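Side-chain contacts in 2''-aminoglycoside nucleotidyltransferase (Klebsiella pneumoniae, PDB 4WQK), which adenylates the 2''-hydroxyl group of kanamycin, gentamicin, tobramycin and related aminoglycosides, using magnesium, and so makes bacteria resistant to these antibiotics: residues V140-V143 with D144-T147; E151-R154 with L155-S159; F134-A137 with D138-P141. All blocks are in the same frame, centred on the assembly; numbering follows the deposited sequence.

Overall arrangement
All three contacts lie in the C-terminal domain, on two successive helices and the loop that joins them. Contact 3 comes first along the chain, at the end of helix 126-139. Contact 1 follows in the loop and shares Val140 and Pro141 with it; their centres are about 8 Å apart. Contact 2 comes last, on helix 147-160, with its centre about 15 Å from that of contact 1 and about 16 Å from that of contact 3. Trp145 of the loop packs on Tyr136 and Ala137 of the first helix and on Tyr153 of the second. Tyr153 also meets Phe134. The aromatic side chains thus tie the helix pair together in the domain that forms one wall of the kanamycin cleft.

Contact 1. Residues V140-V143 with D144-T147; sequences VPPV and DWPT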
loop_
_atom_site.group_PDB
_atom_site.type_symbol
_atom_site.label_atom_id
_atom_site.label_comp_id
_atom_site.label_asym_id
_atom_site.label_seq_id
_atom_site.Cartn_x
_atom_site.Cartn_y
_atom_site.Cartn_z
ATOM N N VAL A 140 4.803 3.448 17.741
ATOM C CA VAL A 140 5.363 4.749 18.077
ATOM C C VAL A 140 4.225 5.666 18.493
ATOM O O VAL A 140 3.282 5.869 17.733
ATOM C CB VAL A 140 6.129 5.336 16.889
ATOM C CG1 VAL A 140 6.639 6.744 17.181
ATOM C CG2 VAL A 140 7.268 4.395 16.509
ATOM N N PRO A 141 4.293 6.206 19.715
ATOM C CA PRO A 141 3.261 7.155 20.158
ATOM C C PRO A 141 3.041 8.260 19.133
ATOM O O PRO A 141 4.018 8.840 18.660
ATOM C CB PRO A 141 3.847 7.741 21.449
ATOM C CG PRO A 141 4.869 6.720 21.921
ATOM C CD PRO A 141 5.427 6.128 20.657
ATOM N N PRO A 142 1.783 8.528 18.760
ATOM C CA PRO A 142 1.517 9.520 17.710
ATOM C C PRO A 142 2.133 10.911 17.994
ATOM O O PRO A 142 2.536 11.619 17.075
ATOM C CB PRO A 142 -0.015 9.558 17.667
ATOM C CG PRO A 142 -0.398 8.163 17.998
ATOM C CD PRO A 142 0.609 7.676 19.022
ATOM N N VAL A 143 2.268 11.277 19.255
ATOM C CA VAL A 143 2.872 12.575 19.546
ATOM C C VAL A 143 4.334 12.642 19.068
ATOM O O VAL A 143 4.906 13.744 18.872
ATOM C CB VAL A 143 2.785 12.896 21.061
ATOM C CG1 VAL A 143 3.803 12.079 21.852
ATOM C CG2 VAL A 143 2.954 14.390 21.292
ATOM N N ASP A 144 4.942 11.471 18.906
ATOM C CA ASP A 144 6.332 11.348 18.491
ATOM C C ASP A 144 6.504 11.005 17.006
ATOM O O ASP A 144 7.629 10.823 16.543
ATOM C CB ASP A 144 7.042 10.284 19.332
ATOM C CG ASP A 144 7.174 10.680 20.781
ATOM O OD1 ASP A 144 7.315 11.901 21.049
ATOM O OD2 ASP A 144 7.151 9.771 21.649
ATOM N N TRP A 145 5.403 10.886 16.265
ATOM C CA TRP A 145 5.488 10.597 14.830
ATOM C C TRP A 145 6.194 11.701 14.046
ATOM O O TRP A 145 5.954 12.879 14.298
ATOM C CB TRP A 145 4.102 10.457 14.202
ATOM C CG TRP A 145 3.352 9.211 14.510
ATOM C CD1 TRP A 145 3.713 8.222 15.360
ATOM C CD2 TRP A 145 2.088 8.843 13.953
ATOM N NE1 TRP A 145 2.736 7.239 15.378
ATOM C CE2 TRP A 145 1.731 7.607 14.518
ATOM C CE3 TRP A 145 1.217 9.454 13.039
ATOM C CZ2 TRP A 145 0.546 6.947 14.182
ATOM C CZ3 TRP A 145 0.022 8.786 12.707
ATOM C CH2 TRP A 145 -0.292 7.567 13.287
ATOM N N PRO A 146 7.035 11.326 13.072
ATOM C CA PRO A 146 7.502 12.304 12.084
ATOM C C PRO A 146 6.311 13.016 11.460
ATOM O O PRO A 146 5.270 12.412 11.147
ATOM C CB PRO A 146 8.246 11.440 11.063
ATOM C CG PRO A 146 8.700 10.237 11.873
ATOM C CD PRO A 146 7.568 9.978 12.806
ATOM N N THR A 147 6.462 14.320 11.311
ATOM C CA THR A 147 5.399 15.149 10.769
ATOM C C THR A 147 4.886 14.662 9.429
ATOM O O THR A 147 3.688 14.756 9.190
ATOM C CB THR A 147 5.894 16.597 10.671
ATOM O OG1 THR A 147 6.216 17.073 11.982
ATOM C CG2 THR A 147 4.850 17.536 10.029
HETATM O O HOH W 1 7.211 14.849 20.476
HETATM O O HOH W 2 5.323 14.782 16.354
#
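Trp145 lays its indole over Pro142 and hydrogen-bonds back to Val140, which closes the loop between helix 126-139 and helix 147-160. The loop includes a short 3-10 turn, starting at Pro142. Its backbone bonds run from Asp144 N to Pro141 O (2.8 Å) and from Trp145 N to Pro142 O (3.1 Å). Both span three residues, as in a 3-10 helix.

Trp145 uses both a face and an edge of its ring. Pro142 CA sits over one face, 3.5 Å from the centroid of the five-membered ring and 11° off the normal. This is a CH-pi contact. Pro142 CB and CG reach the ring at CE2 and CZ2. At the edge, Val140 CG1 lies in the ring plane, 3.7 Å from Trp145 CD1. CG1 gets there because it is anti to the backbone N of Val140 (chi1 176°). On the side away from Pro142, the indole stacks on the ring of Tyr136, so the loop is pressed onto the preceding helix.

Asp144 is exposed. Its OD2 approaches the Pro141 ring, 3.8 Å from CG. The side chain also runs alongside Val143, and its OD1 passes 3.6 Å from Val143 CG1. One water donates to both Val143 O and Asp144 OD1, and a second links Val143 O to Trp145 O. Val143 O therefore accepts from two waters.

The indole nitrogen is satisfied within the loop: Trp145 NE1 donates to Val140 O at 2.8 Å, with a bent N-H...O angle of 138° and the donor above the carbonyl plane.

Contact 2. Residues E151-R154 with L155-S159; sequences ESYR and LACTS
Residues 151-159 form one unbroken stretch of helix 147-160. Four i to i+4 backbone bonds join 151-154 to 155-159. They run from Leu155 N, Ala156 N, Cys157 N and Thr158 N to the carbonyls of Glu151, Ser152, Tyr153 and Arg154. The bond from Ala156 N to Ser152 O is nearly straight, at 170°. A fifth, from Ser159 N to Leu155 O, continues the series.

Cys157 and Tyr153 make the main side-chain contact, one turn apart. Cys157 has two conformers, and the contact holds for the one described here. In it, SG stands over one face of the Tyr153 ring, 3.5 Å from its centroid and 18° off the normal. It is shifted toward the hydroxyl end, where CZ is the nearest ring atom at 3.4 Å. With chi1 at 178°, the Tyr153 ring is trans to its amide nitrogen, on the side where the sulfur lies. Tyr153 also meets Tyr133 edge-to-face, and Val165 of helix 162-176 touches both Tyr153 and Cys157.

Leu155 packs on Ile32 and Leu36 of helix 28-36. Ser152 OG, in the conformer described, is hydrogen-bonded to Arg41 NE. Ser159 OG donates to Leu155 O (3.0 Å). It reaches this carbonyl from one side of its plane, and Ser159 N from the other.

The chemistry of the main contact is sulfur-aromatic: in this conformer the polarisable sulfur lies against the pi face, a weak and mainly dispersive attraction.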
loop_
_atom_site.group_PDB
_atom_site.type_symbol
_atom_site.label_atom_id
_atom_site.label_comp_id
_atom_site.label_asym_id
_atom_site.label_seq_id
_atom_site.Cartn_x
_atom_site.Cartn_y
_atom_site.Cartn_z
ATOM N N GLU A 151 0.948 14.202 8.725
ATOM C CA GLU A 151 0.253 14.872 7.631
ATOM C C GLU A 151 -0.436 13.886 6.695
ATOM O O GLU A 151 -1.560 14.159 6.240
ATOM C CB GLU A 151 1.221 15.754 6.839
ATOM C CG GLU A 151 1.726 16.919 7.663
ATOM C CD GLU A 151 2.709 17.816 6.920
ATOM O OE1 GLU A 151 3.270 17.374 5.887
ATOM O OE2 GLU A 151 2.921 18.965 7.376
ATOM N N SER A 152 0.213 12.766 6.380
ATOM C CA SER A 152 -0.388 11.805 5.458
ATOM C C SER A 152 -1.611 11.164 6.122
ATOM O O SER A 152 -2.652 10.967 5.472
ATOM C CB SER A 152 0.626 10.735 5.018
ATOM O OG SER A 152 1.457 11.183 3.951
ATOM N N TYR A 153 -1.508 10.869 7.425
ATOM C CA TYR A 153 -2.656 10.350 8.169
ATOM C C TYR A 153 -3.839 11.293 8.127
ATOM O O TYR A 153 -4.963 10.860 7.820
ATOM C CB TYR A 153 -2.279 10.080 9.627
ATOM C CG TYR A 153 -3.412 9.583 10.505
ATOM C CD1 TYR A 153 -3.897 8.283 10.375
ATOM C CD2 TYR A 153 -4.020 10.410 11.437
ATOM C CE1 TYR A 153 -4.933 7.806 11.168
ATOM C CE2 TYR A 153 -5.077 9.933 12.234
ATOM C CZ TYR A 153 -5.505 8.637 12.105
ATOM O OH TYR A 153 -6.544 8.174 12.900
ATOM N N ARG A 154 -3.612 12.576 8.429
ATOM C CA ARG A 154 -4.737 13.499 8.459
ATOM C C ARG A 154 -5.333 13.668 7.072
ATOM O O ARG A 154 -6.537 13.795 6.963
ATOM C CB ARG A 154 -4.368 14.858 9.042
ATOM C CG ARG A 154 -4.274 14.850 10.548
ATOM C CD ARG A 154 -4.039 16.291 10.984
ATOM N NE ARG A 154 -3.293 16.321 12.263
ATOM C CZ ARG A 154 -3.774 16.570 13.483
ATOM N NH1 ARG A 154 -5.030 16.898 13.669
ATOM N NH2 ARG A 154 -2.964 16.531 14.519
ATOM N N LEU A 155 -4.515 13.603 6.031
ATOM C CA LEU A 155 -5.036 13.646 4.663
ATOM C C LEU A 155 -5.937 12.451 4.335
ATOM O O LEU A 155 -7.027 12.621 3.777
ATOM C CB LEU A 155 -3.873 13.708 3.707
ATOM C CG LEU A 155 -4.153 13.878 2.239
ATOM C CD1 LEU A 155 -5.220 14.977 2.042
ATOM C CD2 LEU A 155 -2.822 14.272 1.609
ATOM N N ALA A 156 -5.519 11.243 4.675
ATOM C CA ALA A 156 -6.356 10.056 4.529
ATOM C C ALA A 156 -7.644 10.198 5.354
ATOM O O ALA A 156 -8.735 9.886 4.874
ATOM C CB ALA A 156 -5.572 8.826 4.945
ATOM N N CYS A 157 -7.531 10.726 6.557
ATOM C CA CYS A 157 -8.753 10.869 7.339
ATOM C C CYS A 157 -9.694 11.933 6.794
ATOM O O CYS A 157 -10.914 11.734 6.847
ATOM C CB CYS A 157 -8.451 11.197 8.787
ATOM S SG CYS A 157 -7.523 9.918 9.709
ATOM N N THR A 158 -9.177 13.035 6.241
ATOM C CA THR A 158 -10.040 14.020 5.602
ATOM C C THR A 158 -10.768 13.372 4.403
ATOM O O THR A 158 -11.955 13.660 4.153
ATOM C CB THR A 158 -9.234 15.214 5.134
ATOM O OG1 THR A 158 -8.667 15.852 6.280
ATOM C CG2 THR A 158 -10.084 16.231 4.420
ATOM N N SER A 159 -10.065 12.495 3.692
ATOM C CA SER A 159 -10.640 11.903 2.482
ATOM C C SER A 159 -11.721 10.869 2.823
ATOM O O SER A 159 -12.745 10.797 2.128
ATOM C CB SER A 159 -9.529 11.268 1.643
ATOM O OG SER A 159 -8.539 12.230 1.254
#

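Contact 3. Residues F134-A137 with D138-P141; sequences FYYA and DEVP
Tyr136 lies alongside Val140 at the C-terminal end of helix 126-139, where the chain leaves the helix. Val140 is the first residue to depart from helical backbone angles.

Backbone hydrogen bonds come first. Val140 N donates to Tyr136 O at 2.8 Å, with an N-H...O angle of 171°. This i to i+4 bond closes the last turn. The bond from Glu139 N to Tyr135 O is longer, at 3.2 Å. The same amide also makes a weak i to i+3 bond to Tyr136 O. Asp138 N makes only weak bonds, to Phe134 O and Tyr135 O. The end of the helix therefore mixes the two spacings. A CA-H...O contact adds to it: Ala137 CA is 3.5 Å from Val140 O.

Apolar packing involves Tyr136. Its ring carbon CE1 meets Val140 CG2 at 3.9 Å. The first torsion of Tyr136 (chi1 -176°) sets the ring opposite its own amide nitrogen and so swings it toward the helix end. Beyond the segments, the ring meets His149 nearly at right angles. Phe134 meets Phe172 of helix 162-176 edge-to-face.

Polar side chains form the third group. The OH of Tyr135 is hydrogen-bonded to Tyr176 OH and Trp131 NE1. A water lies between the Asp138 side chain and Phe134 O, one turn earlier in the same helix. It donates to Phe134 O at 3.0 Å, but its approach to Asp138 OD1 is too short for an ordinary bond and is doubtful. Glu139 is extended and crosses toward the Tyr136 ring. Its carboxylate is turned 82° from the ring, and OE1 reaches the ring edge, in its plane and 4.0 Å from Tyr136 CD1.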
loop_
_atom_site.group_PDB
_atom_site.type_symbol
_atom_site.label_atom_id
_atom_site.label_comp_id
_atom_site.label_asym_id
_atom_site.label_seq_id
_atom_site.Cartn_x
_atom_site.Cartn_y
_atom_site.Cartn_z
ATOM N N PHE A 134 -3.015 2.680 12.465
ATOM C CA PHE A 134 -3.364 2.277 13.809
ATOM C C PHE A 134 -2.304 1.341 14.400
ATOM O O PHE A 134 -1.951 1.458 15.581
ATOM C CB PHE A 134 -4.753 1.611 13.856
ATOM C CG PHE A 134 -5.881 2.519 13.403
ATOM C CD1 PHE A 134 -5.775 3.911 13.474
ATOM C CD2 PHE A 134 -7.062 1.952 12.933
ATOM C CE1 PHE A 134 -6.848 4.727 13.055
ATOM C CE2 PHE A 134 -8.132 2.771 12.517
ATOM C CZ PHE A 134 -8.018 4.144 12.605
ATOM N N TYR A 135 -1.775 0.431 13.576
ATOM C CA TYR A 135 -0.648 -0.382 14.065
ATOM C C TYR A 135 0.555 0.484 14.412
ATOM O O TYR A 135 1.225 0.253 15.434
ATOM C CB TYR A 135 -0.217 -1.418 13.039
ATOM C CG TYR A 135 -1.205 -2.508 12.730
ATOM C CD1 TYR A 135 -1.578 -3.438 13.705
ATOM C CD2 TYR A 135 -1.738 -2.613 11.472
ATOM C CE1 TYR A 135 -2.485 -4.472 13.384
ATOM C CE2 TYR A 135 -2.613 -3.618 11.139
ATOM C CZ TYR A 135 -3.012 -4.526 12.109
ATOM O OH TYR A 135 -3.906 -5.546 11.766
ATOM N N TYR A 136 0.833 1.465 13.556
ATOM C CA TYR A 136 1.946 2.373 13.771
ATOM C C TYR A 136 1.772 3.128 15.098
ATOM O O TYR A 136 2.749 3.321 15.847
ATOM C CB TYR A 136 2.058 3.308 12.547
ATOM C CG TYR A 136 3.243 4.245 12.591
ATOM C CD1 TYR A 136 4.494 3.798 12.993
ATOM C CD2 TYR A 136 3.109 5.576 12.236
ATOM C CE1 TYR A 136 5.588 4.657 13.017
ATOM C CE2 TYR A 136 4.195 6.449 12.270
ATOM C CZ TYR A 136 5.430 5.984 12.669
ATOM O OH TYR A 136 6.520 6.835 12.719
ATOM N N ALA A 137 0.547 3.529 15.438
ATOM C CA ALA A 137 0.316 4.252 16.690
ATOM C C ALA A 137 0.604 3.385 17.924
ATOM O O ALA A 137 0.988 3.897 18.984
ATOM C CB ALA A 137 -1.105 4.788 16.752
ATOM N N ASP A 138 0.428 2.069 17.817
ATOM C CA ASP A 138 0.787 1.207 18.954
ATOM C C ASP A 138 2.303 1.037 19.096
ATOM O O ASP A 138 2.830 0.781 20.191
ATOM C CB ASP A 138 0.126 -0.163 18.833
ATOM C CG ASP A 138 -1.346 -0.123 19.164
ATOM O OD1 ASP A 138 -1.804 0.913 19.685
ATOM O OD2 ASP A 138 -2.039 -1.131 18.928
ATOM N N GLU A 139 2.993 1.168 17.977
ATOM C CA GLU A 139 4.438 1.044 17.913
ATOM C C GLU A 139 5.132 2.339 18.387
ATOM O O GLU A 139 5.928 2.326 19.333
ATOM C CB GLU A 139 4.834 0.687 16.478
ATOM C CG GLU A 139 6.314 0.739 16.153
ATOM C CD GLU A 139 6.574 0.587 14.653
ATOM O OE1 GLU A 139 5.657 0.130 13.929
ATOM O OE2 GLU A 139 7.690 0.933 14.196
ATOM N N VAL A 140 4.803 3.448 17.741
ATOM C CA VAL A 140 5.363 4.749 18.077
ATOM C C VAL A 140 4.225 5.666 18.493
ATOM O O VAL A 140 3.282 5.869 17.733
ATOM C CB VAL A 140 6.129 5.336 16.889
ATOM C CG1 VAL A 140 6.639 6.744 17.181
ATOM C CG2 VAL A 140 7.268 4.395 16.509
ATOM N N PRO A 141 4.293 6.206 19.715
ATOM C CA PRO A 141 3.261 7.155 20.158
ATOM C C PRO A 141 3.041 8.260 19.133
ATOM O O PRO A 141 4.018 8.840 18.660
ATOM C CB PRO A 141 3.847 7.741 21.449
ATOM C CG PRO A 141 4.869 6.720 21.921
ATOM C CD PRO A 141 5.427 6.128 20.657
HETATM O O HOH W 3 -3.389 1.900 18.120
#